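Local coordinates for putative oxidoreductase (Gluconobacter oxydans, PDB 3WJ7), which probably works as an NAD(P)-dependent oxidoreductase of the short-chain dehydrogenase/reductase family, perhaps acting on carbonyl substrates, at residues Leu114-Val127 and Glu171-Thr183. Sequence-based numbering, arbitrary orientation.
Sequences LEAGVEKIIYCSSV and EKNLPAIIVNPST
The ring of Y123 lies alongside I178, both side chains pointing the same way, with CD2 of Y123 4.1 Å from CG2 of I178 in an oblique approach; S125 N sits above one ring face, offset toward the rim, and H83 meets the ring at an inclined angle. Y123 and I178 belong to neighbouring parallel strands, 120-124 and 176-181, of the Rossmann-type sheet of this SDR enzyme. Y123 N donates to I177 O and Y123 O accepts from V179 N, both nearly straight bonds; I121 O accepts from I177 N in the same way, but I121 N reaches P175 O, carbonyl of the central residue of an inverse gamma turn, from above the carbonyl plane. I121, Y123, A176 and I178 share one face of the sheet, where Y123 and I178 pack on helix 153-172, part of the beta-alpha-beta crossover, while I122, C124 and V179 turn toward helix 220-233. At the N-terminal end CD1 of I121 packs 3.6 Å from CD1 of L174, the side chains crossing at about a right angle. Past strand 120-124, V127 N still bonds P181 O at 3.0 Å. C124, its side chain about 3 Å from a bound mercury(II) ion, has chi1 -161°, which swings SG away from the backbone N to 3.5 Å from CG of P181.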
# COMPACT_ATOMS: atom_id res chain seq x y z
N LEU A 114 -11.08 28.92 0.68
CA LEU A 114 -10.89 29.86 -0.39
C LEU A 114 -12.27 30.28 -0.86
O LEU A 114 -12.59 31.47 -0.87
CB LEU A 114 -10.11 29.20 -1.52
CG LEU A 114 -9.63 30.05 -2.68
CD1 LEU A 114 -8.74 31.16 -2.15
CD2 LEU A 114 -8.86 29.20 -3.66
N GLU A 115 -13.07 29.28 -1.22
CA GLU A 115 -14.46 29.48 -1.61
C GLU A 115 -15.32 30.23 -0.58
O GLU A 115 -16.12 31.08 -0.96
CB GLU A 115 -15.09 28.16 -2.01
CG GLU A 115 -14.68 27.76 -3.41
CD GLU A 115 -14.45 26.26 -3.62
OE1 GLU A 115 -15.09 25.43 -2.92
OE2 GLU A 115 -13.62 25.91 -4.50
N ALA A 116 -15.17 29.95 0.72
CA ALA A 116 -15.96 30.66 1.75
C ALA A 116 -15.42 32.09 1.99
O ALA A 116 -16.01 32.87 2.73
CB ALA A 116 -15.97 29.88 3.04
N GLY A 117 -14.30 32.43 1.37
CA GLY A 117 -13.71 33.74 1.57
C GLY A 117 -12.98 33.93 2.89
O GLY A 117 -12.84 35.06 3.32
N VAL A 118 -12.49 32.84 3.51
CA VAL A 118 -11.58 32.95 4.69
C VAL A 118 -10.41 33.86 4.36
O VAL A 118 -9.85 33.74 3.29
CB VAL A 118 -11.06 31.55 5.16
CG1 VAL A 118 -9.86 31.68 6.10
CG2 VAL A 118 -12.19 30.74 5.81
N GLU A 119 -10.04 34.75 5.27
CA GLU A 119 -9.05 35.79 4.99
C GLU A 119 -7.65 35.29 5.24
O GLU A 119 -6.71 35.71 4.58
CB GLU A 119 -9.26 37.03 5.89
CG GLU A 119 -10.41 37.93 5.47
CD GLU A 119 -10.81 38.94 6.56
OE1 GLU A 119 -9.92 39.60 7.15
OE2 GLU A 119 -12.04 39.07 6.81
N LYS A 120 -7.50 34.46 6.27
CA LYS A 120 -6.19 33.94 6.61
C LYS A 120 -6.21 32.48 7.08
O LYS A 120 -7.08 32.08 7.87
CB LYS A 120 -5.48 34.84 7.62
CG LYS A 120 -3.96 34.75 7.47
CD LYS A 120 -3.27 35.91 8.16
CE LYS A 120 -3.01 37.08 7.20
NZ LYS A 120 -1.95 37.92 7.79
N ILE A 121 -5.25 31.71 6.56
CA ILE A 121 -5.16 30.30 6.82
C ILE A 121 -3.80 30.04 7.39
O ILE A 121 -2.78 30.50 6.86
CB ILE A 121 -5.36 29.50 5.51
CG1 ILE A 121 -6.79 29.68 5.05
CG2 ILE A 121 -5.12 28.00 5.71
CD1 ILE A 121 -7.00 29.33 3.60
N ILE A 122 -3.75 29.35 8.51
CA ILE A 122 -2.47 28.88 9.00
C ILE A 122 -2.45 27.38 8.89
O ILE A 122 -3.30 26.67 9.48
CB ILE A 122 -2.26 29.28 10.44
CG1 ILE A 122 -2.09 30.79 10.53
CG2 ILE A 122 -1.04 28.57 11.06
CD1 ILE A 122 -2.41 31.08 11.95
N TYR A 123 -1.49 26.89 8.10
CA TYR A 123 -1.38 25.50 7.84
C TYR A 123 -0.29 24.87 8.70
O TYR A 123 0.90 25.29 8.64
CB TYR A 123 -1.09 25.26 6.38
CG TYR A 123 -0.90 23.78 6.13
CD1 TYR A 123 -1.89 22.87 6.46
CD2 TYR A 123 0.30 23.30 5.64
CE1 TYR A 123 -1.72 21.51 6.26
CE2 TYR A 123 0.48 21.95 5.43
CZ TYR A 123 -0.53 21.07 5.75
OH TYR A 123 -0.35 19.76 5.54
N CYS A 124 -0.69 23.86 9.48
CA CYS A 124 0.26 23.14 10.30
C CYS A 124 0.86 22.03 9.51
O CYS A 124 0.18 21.11 9.09
CB CYS A 124 -0.36 22.63 11.57
SG CYS A 124 0.92 22.23 12.82
N SER A 125 2.16 22.11 9.28
CA SER A 125 2.81 21.07 8.49
C SER A 125 3.85 20.46 9.38
O SER A 125 3.58 20.25 10.53
CB SER A 125 3.39 21.71 7.26
OG SER A 125 4.42 20.97 6.67
N SER A 126 5.07 20.18 8.93
CA SER A 126 5.98 19.56 9.89
C SER A 126 7.35 19.58 9.33
O SER A 126 7.52 19.70 8.11
CB SER A 126 5.53 18.13 10.19
OG SER A 126 6.62 17.32 10.55
N VAL A 127 8.35 19.45 10.20
CA VAL A 127 9.71 19.30 9.67
C VAL A 127 9.84 18.06 8.77
O VAL A 127 10.79 17.98 7.97
CB VAL A 127 10.81 19.30 10.75
CG1 VAL A 127 10.85 20.64 11.44
CG2 VAL A 127 10.63 18.13 11.73
N GLU A 171 -0.84 29.28 -7.33
CA GLU A 171 -1.75 29.25 -8.46
C GLU A 171 -3.08 29.93 -8.21
O GLU A 171 -3.75 30.34 -9.14
CB GLU A 171 -1.97 27.81 -8.94
CG GLU A 171 -0.77 27.19 -9.64
CD GLU A 171 -1.00 25.73 -9.98
OE1 GLU A 171 -2.00 25.12 -9.49
OE2 GLU A 171 -0.17 25.16 -10.74
N LYS A 172 -3.48 30.05 -6.95
CA LYS A 172 -4.84 30.47 -6.67
C LYS A 172 -4.87 31.49 -5.54
O LYS A 172 -5.94 31.81 -5.04
CB LYS A 172 -5.76 29.28 -6.37
CG LYS A 172 -5.78 28.25 -7.49
CD LYS A 172 -6.97 27.32 -7.39
CE LYS A 172 -7.29 26.73 -8.76
NZ LYS A 172 -8.52 25.89 -8.74
N ASN A 173 -3.70 31.99 -5.16
CA ASN A 173 -3.63 33.06 -4.13
C ASN A 173 -4.36 32.74 -2.81
O ASN A 173 -5.00 33.61 -2.19
CB ASN A 173 -4.08 34.39 -4.74
CG ASN A 173 -3.47 34.62 -6.12
OD1 ASN A 173 -2.29 34.97 -6.24
ND2 ASN A 173 -4.25 34.35 -7.16
N LEU A 174 -4.25 31.47 -2.41
CA LEU A 174 -4.59 30.99 -1.06
C LEU A 174 -3.86 31.82 0.06
O LEU A 174 -2.66 31.96 0.08
CB LEU A 174 -4.31 29.49 -0.97
CG LEU A 174 -4.82 28.83 0.31
CD1 LEU A 174 -6.28 28.42 0.20
CD2 LEU A 174 -3.93 27.66 0.71
N PRO A 175 -4.61 32.40 0.98
CA PRO A 175 -3.87 33.30 1.85
C PRO A 175 -3.27 32.53 3.03
O PRO A 175 -3.60 32.81 4.19
CB PRO A 175 -4.95 34.28 2.30
CG PRO A 175 -6.20 33.46 2.27
CD PRO A 175 -6.07 32.61 1.06
N ALA A 176 -2.43 31.55 2.72
CA ALA A 176 -1.90 30.63 3.74
C ALA A 176 -0.47 30.93 4.17
O ALA A 176 0.40 31.32 3.36
CB ALA A 176 -2.03 29.17 3.28
N ILE A 177 -0.25 30.77 5.47
CA ILE A 177 1.05 30.84 6.08
C ILE A 177 1.31 29.44 6.62
O ILE A 177 0.43 28.86 7.26
CB ILE A 177 0.99 31.81 7.26
CG1 ILE A 177 0.80 33.25 6.76
CG2 ILE A 177 2.16 31.60 8.21
CD1 ILE A 177 0.41 34.29 7.82
N ILE A 178 2.52 28.91 6.38
CA ILE A 178 2.89 27.56 6.82
C ILE A 178 3.85 27.53 8.01
O ILE A 178 4.90 28.20 8.05
CB ILE A 178 3.56 26.76 5.69
CG1 ILE A 178 2.70 26.81 4.44
CG2 ILE A 178 3.87 25.31 6.14
CD1 ILE A 178 3.34 26.12 3.23
N VAL A 179 3.54 26.62 8.92
CA VAL A 179 4.27 26.35 10.12
C VAL A 179 4.73 24.86 10.04
O VAL A 179 4.00 23.99 9.54
CB VAL A 179 3.27 26.72 11.22
CG1 VAL A 179 3.10 25.70 12.32
CG2 VAL A 179 3.49 28.17 11.71
N ASN A 180 5.95 24.60 10.47
CA ASN A 180 6.58 23.29 10.47
C ASN A 180 7.10 22.97 11.90
O ASN A 180 8.26 23.20 12.21
CB ASN A 180 7.75 23.27 9.48
CG ASN A 180 7.34 23.62 8.05
OD1 ASN A 180 7.21 22.73 7.19
ND2 ASN A 180 7.17 24.91 7.77
N PRO A 181 6.25 22.45 12.78
CA PRO A 181 6.70 22.01 14.10
C PRO A 181 7.69 20.84 14.01
O PRO A 181 7.62 20.07 13.06
CB PRO A 181 5.43 21.47 14.75
CG PRO A 181 4.29 21.93 13.89
CD PRO A 181 4.84 22.12 12.52
N SER A 182 8.62 20.75 14.95
CA SER A 182 9.49 19.59 15.05
C SER A 182 8.72 18.53 15.83
O SER A 182 7.52 18.35 15.61
CB SER A 182 10.81 19.96 15.75
OG SER A 182 10.59 20.44 17.08
N THR A 183 9.35 17.85 16.77
CA THR A 183 8.64 16.81 17.48
C THR A 183 8.20 17.21 18.88
O THR A 183 9.01 17.38 19.77
CB THR A 183 9.31 15.40 17.34
OG1 THR A 183 9.35 14.70 18.60
CG2 THR A 183 10.65 15.44 16.66